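Putative D-tyrosyl-tRNA(Tyr) deacylase 2 (Leishmania major, PDB 1TC5) probably hydrolyses D-tyrosyl-tRNA(Tyr) to D-tyrosine and free tRNA, as a homodimeric member of the D-aminoacyl-tRNA deacylase family. Local coordinates at residues Val111-His114 with Gln115-Ala118; Phe132-Ala136 with Arg137-Glu141. All coordinates share one frame; numbering follows the deposited sequence.

Interaction 1. Residues Val111-His114 with Gln115-Ala118; sequences VQFH and QLVA
Gln112 and Gln115 meet through water 1, which lies 2.8 Å from Gln112 OE1 and accepts a hydrogen bond from Gln115 N at 2.9 Å. The amide of Gln112 gets there by folding back over its own backbone: CG sits between the backbone N and the carbonyl carbon (chi1 54°), and the chain then turns sharply at chi2 (93°). The same OE1 takes the backbone N-H of His114 at 2.9 Å, with the donor nearly in line with the amide C=O. That oxygen therefore holds the His114 N-H as the strand ends, and is one of several acceptors competing for the protons of water 1.

Phe113 comes next and opens a type I beta turn that runs to Leu116. The turn follows strand 110-112, the second strand of a two-stranded hairpin with 105-107, and leads toward helix 119-136, with Ala118 in the N-cap position. Its closing bond joins Leu116 N to Phe113 O at 3.0 Å and is close to straight (163°), the N-H reaching the oxygen from above the carbonyl plane. The two side chains run side by side in the same direction, and Leu116 CD2 comes within 3.7 Å of Phe113 CD1, obliquely to the ring. Val111 CG1 lies over one face of that ring, out toward the rim, while Phe188 of the second subunit also packs against Phe113.

Beyond His114, whose CB points away from Gln115-Ala118, Gln115 sends its extended side chain off to the carbonyl oxygen of Gly103, which NE2 binds.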
loop_
_atom_site.group_PDB
_atom_site.type_symbol
_atom_site.label_atom_id
_atom_site.label_comp_id
_atom_site.label_asym_id
_atom_site.label_seq_id
_atom_site.Cartn_x
_atom_site.Cartn_y
_atom_site.Cartn_z
ATOM N N VAL A 111 -15.156 9.590 6.532
ATOM C CA VAL A 111 -13.775 9.677 6.990
ATOM C C VAL A 111 -13.458 11.122 7.358
ATOM O O VAL A 111 -13.791 12.050 6.625
ATOM C CB VAL A 111 -12.733 9.220 5.895
ATOM C CG1 VAL A 111 -11.335 9.357 6.419
ATOM C CG2 VAL A 111 -13.009 7.794 5.441
ATOM N N GLN A 112 -12.796 11.298 8.499
ATOM C CA GLN A 112 -12.326 12.606 8.928
ATOM C C GLN A 112 -10.806 12.639 8.893
ATOM O O GLN A 112 -10.129 11.652 9.185
ATOM C CB GLN A 112 -12.802 12.986 10.331
ATOM C CG GLN A 112 -12.487 11.940 11.454
ATOM C CD GLN A 112 -11.175 12.146 12.230
ATOM O OE1 GLN A 112 -10.301 12.923 11.835
ATOM N NE2 GLN A 112 -11.048 11.435 13.349
ATOM N N PHE A 113 -10.286 13.806 8.553
ATOM C CA PHE A 113 -8.863 14.017 8.338
ATOM C C PHE A 113 -8.262 15.032 9.329
ATOM O O PHE A 113 -7.252 15.695 9.051
ATOM C CB PHE A 113 -8.642 14.478 6.899
ATOM C CG PHE A 113 -8.932 13.392 5.859
ATOM C CD1 PHE A 113 -8.105 12.251 5.765
ATOM C CD2 PHE A 113 -10.001 13.526 4.978
ATOM C CE1 PHE A 113 -8.345 11.274 4.814
ATOM C CE2 PHE A 113 -10.273 12.523 3.996
ATOM C CZ PHE A 113 -9.453 11.397 3.923
ATOM N N HIS A 114 -8.847 15.106 10.511
ATOM C CA HIS A 114 -8.453 16.098 11.518
ATOM C C HIS A 114 -6.998 15.934 12.014
ATOM O O HIS A 114 -6.392 16.900 12.473
ATOM C CB HIS A 114 -9.451 16.072 12.684
ATOM C CG HIS A 114 -10.893 16.312 12.268
ATOM N ND1 HIS A 114 -11.262 17.285 11.355
ATOM C CD2 HIS A 114 -12.051 15.718 12.662
ATOM C CE1 HIS A 114 -12.578 17.272 11.203
ATOM N NE2 HIS A 114 -13.082 16.334 11.987
ATOM N N GLN A 115 -6.433 14.730 11.906
ATOM C CA GLN A 115 -5.044 14.448 12.315
ATOM C C GLN A 115 -4.009 14.924 11.271
ATOM O O GLN A 115 -2.807 14.883 11.545
ATOM C CB GLN A 115 -4.795 12.929 12.497
ATOM C CG GLN A 115 -5.203 12.248 13.799
ATOM C CD GLN A 115 -4.719 10.756 13.862
ATOM O OE1 GLN A 115 -4.217 10.329 14.907
ATOM N NE2 GLN A 115 -4.856 9.981 12.739
ATOM N N LEU A 116 -4.444 15.297 10.064
ATOM C CA LEU A 116 -3.513 15.681 9.004
ATOM C C LEU A 116 -2.985 17.096 9.256
ATOM O O LEU A 116 -3.752 18.021 9.564
ATOM C CB LEU A 116 -4.163 15.597 7.613
ATOM C CG LEU A 116 -4.264 14.222 6.946
ATOM C CD1 LEU A 116 -4.957 13.222 7.871
ATOM C CD2 LEU A 116 -4.995 14.303 5.593
ATOM N N VAL A 117 -1.677 17.272 9.146
ATOM C CA VAL A 117 -1.074 18.615 9.212
ATOM C C VAL A 117 -1.639 19.449 8.082
ATOM O O VAL A 117 -2.072 18.910 7.060
ATOM C CB VAL A 117 0.517 18.614 9.073
ATOM C CG1 VAL A 117 1.188 17.947 10.244
ATOM C CG2 VAL A 117 0.976 18.006 7.755
ATOM N N ALA A 118 -1.642 20.761 8.275
ATOM C CA ALA A 118 -2.037 21.721 7.250
ATOM C C ALA A 118 -1.219 21.530 5.965
ATOM O O ALA A 118 -0.127 20.941 5.982
ATOM C CB ALA A 118 -1.864 23.120 7.789
HETATM O O HOH W 1 -7.636 12.189 11.223
#

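Interaction 2. Residues Phe132-Ala136 with Arg137-Glu141; sequences FVRVA and RGVDE
Arg134 and Glu141 reach for each other across the end of helix 119-136, with side chains crossing at about a right angle. Arg134 is extended at chi2 and then bends at chi3 (-134°), which brings NH1 to Glu141 OE2 at 3.0 Å in a salt bridge whose N-H...O bond is nearly straight. The oxygen lies at the guanidinium edge, close to its plane, but is approached on the anti side of a carboxylate turned 45° against the guanidinium. Chi1 of Glu141 (-73°) places its CG 3.9 Å from Arg134 CD; the extended chain beyond delivers the carboxylate to NH1, and OE1 stands next to Val135 CG2.

Between these two residues the chain leaves the helix through a Schellman motif. Gly138, with positive phi, donates its N-H to Val135 O, and Val139 N bonds Arg134 O at 2.9 Å. Arg137 N reaches Arg134 O as well, from the other face of the carbonyl plane, in a longer bond of 3.3 Å. The apolar partner of the motif is Val139: its CB lies 4.0 Å from Arg134 CB, and CG2 lies close to the Arg134 carbonyl oxygen.

Arg137 is curled. Its chi1 sets Arg137 CG 3.2 Å from Val133 O; turns at both chi2 and chi3 then carry the guanidinium off to other partners. NH1 bonds Leu86 O and also water 2, which donates to Ala136 O, and NH2 bonds the carbonyls of Cys89 and Met92.

Glu141 OE2 is also hydrogen-bonded to His131 ND1. With the cationic arginine alongside, the ionised form of the carboxylate would probably be stabilised.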
loop_
_atom_site.group_PDB
_atom_site.type_symbol
_atom_site.label_atom_id
_atom_site.label_comp_id
_atom_site.label_asym_id
_atom_site.label_seq_id
_atom_site.Cartn_x
_atom_site.Cartn_y
_atom_site.Cartn_z
ATOM N N PHE A 132 16.368 15.051 2.411
ATOM C CA PHE A 132 17.189 14.278 3.328
ATOM C C PHE A 132 17.427 12.875 2.799
ATOM O O PHE A 132 18.489 12.326 2.999
ATOM C CB PHE A 132 16.552 14.220 4.723
ATOM C CG PHE A 132 16.649 15.503 5.519
ATOM C CD1 PHE A 132 17.624 16.471 5.250
ATOM C CD2 PHE A 132 15.777 15.722 6.584
ATOM C CE1 PHE A 132 17.709 17.634 6.009
ATOM C CE2 PHE A 132 15.855 16.887 7.345
ATOM C CZ PHE A 132 16.833 17.841 7.060
ATOM N N VAL A 133 16.430 12.285 2.139
ATOM C CA VAL A 133 16.573 10.929 1.587
ATOM C C VAL A 133 17.553 10.973 0.413
ATOM O O VAL A 133 18.469 10.167 0.340
ATOM C CB VAL A 133 15.185 10.306 1.187
ATOM C CG1 VAL A 133 15.319 8.896 0.523
ATOM C CG2 VAL A 133 14.283 10.201 2.413
ATOM N N ARG A 134 17.382 11.941 -0.483
ATOM C CA ARG A 134 18.318 12.146 -1.595
ATOM C C ARG A 134 19.762 12.241 -1.101
ATOM O O ARG A 134 20.666 11.613 -1.669
ATOM C CB ARG A 134 18.006 13.445 -2.369
ATOM C CG ARG A 134 16.802 13.411 -3.312
ATOM C CD ARG A 134 16.524 14.794 -3.946
ATOM N NE ARG A 134 15.120 15.146 -3.911
ATOM C CZ ARG A 134 14.635 16.334 -3.603
ATOM N NH1 ARG A 134 15.428 17.344 -3.271
ATOM N NH2 ARG A 134 13.320 16.510 -3.631
ATOM N N VAL A 135 19.963 13.024 -0.042
ATOM C CA VAL A 135 21.299 13.266 0.499
ATOM C C VAL A 135 21.864 11.966 1.083
ATOM O O VAL A 135 23.013 11.618 0.813
ATOM C CB VAL A 135 21.287 14.438 1.520
ATOM C CG1 VAL A 135 22.606 14.559 2.268
ATOM C CG2 VAL A 135 20.975 15.745 0.794
ATOM N N ALA A 136 21.041 11.225 1.831
ATOM C CA ALA A 136 21.483 9.963 2.447
ATOM C C ALA A 136 21.718 8.838 1.428
ATOM O O ALA A 136 22.339 7.822 1.750
ATOM C CB ALA A 136 20.473 9.499 3.517
ATOM N N ARG A 137 21.202 9.010 0.218
ATOM C CA ARG A 137 21.412 8.046 -0.859
ATOM C C ARG A 137 22.448 8.507 -1.891
ATOM O O ARG A 137 22.704 7.801 -2.875
ATOM C CB ARG A 137 20.068 7.700 -1.528
ATOM C CG ARG A 137 19.027 7.154 -0.558
ATOM C CD ARG A 137 19.450 5.878 0.139
ATOM N NE ARG A 137 19.284 4.700 -0.713
ATOM C CZ ARG A 137 19.682 3.480 -0.369
ATOM N NH1 ARG A 137 20.325 3.290 0.760
ATOM N NH2 ARG A 137 19.459 2.447 -1.169
ATOM N N GLY A 138 23.064 9.660 -1.656
ATOM C CA GLY A 138 24.156 10.137 -2.484
ATOM C C GLY A 138 23.710 10.655 -3.836
ATOM O O GLY A 138 24.492 10.661 -4.782
ATOM N N VAL A 139 22.455 11.079 -3.937
ATOM C CA VAL A 139 21.919 11.606 -5.197
ATOM C C VAL A 139 22.589 12.936 -5.557
ATOM O O VAL A 139 22.732 13.819 -4.717
ATOM C CB VAL A 139 20.374 11.779 -5.150
ATOM C CG1 VAL A 139 19.854 12.410 -6.434
ATOM C CG2 VAL A 139 19.665 10.429 -4.891
ATOM N N ASP A 140 23.005 13.051 -6.817
ATOM C CA ASP A 140 23.528 14.307 -7.361
ATOM C C ASP A 140 22.325 15.212 -7.688
ATOM O O ASP A 140 21.705 15.124 -8.750
ATOM C CB ASP A 140 24.415 14.056 -8.580
ATOM C CG ASP A 140 25.050 15.332 -9.128
ATOM O OD1 ASP A 140 24.779 16.458 -8.619
ATOM O OD2 ASP A 140 25.816 15.295 -10.104
ATOM N N GLU A 141 22.015 16.091 -6.743
ATOM C CA GLU A 141 20.819 16.919 -6.818
ATOM C C GLU A 141 20.887 17.959 -7.952
ATOM O O GLU A 141 19.858 18.533 -8.300
ATOM C CB GLU A 141 20.519 17.591 -5.447
ATOM C CG GLU A 141 19.971 16.646 -4.360
ATOM C CD GLU A 141 19.557 17.359 -3.062
ATOM O OE1 GLU A 141 20.411 18.033 -2.446
ATOM O OE2 GLU A 141 18.387 17.237 -2.620
HETATM O O HOH W 2 21.528 5.042 2.715
#

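Helix 119-136 joins the two contacts: interaction 1 leads into its first turn and interaction 2 carries the chain out of its last. They lie on opposite sides of the chain's centre, with their own centres 30 Å apart and nearest atoms about 15 Å apart, so neither touches the other. Their surroundings differ. Residues 111-118 border the second subunit and rest on Ala100 and Ser101, whereas no other protein chain of the dimer touches 132-141. In relatives of the family, the segments corresponding to those around Ser101 and around Phe188 of the second subunit help form an active site at the dimer interface; interaction 1 is therefore probably the nearer to it.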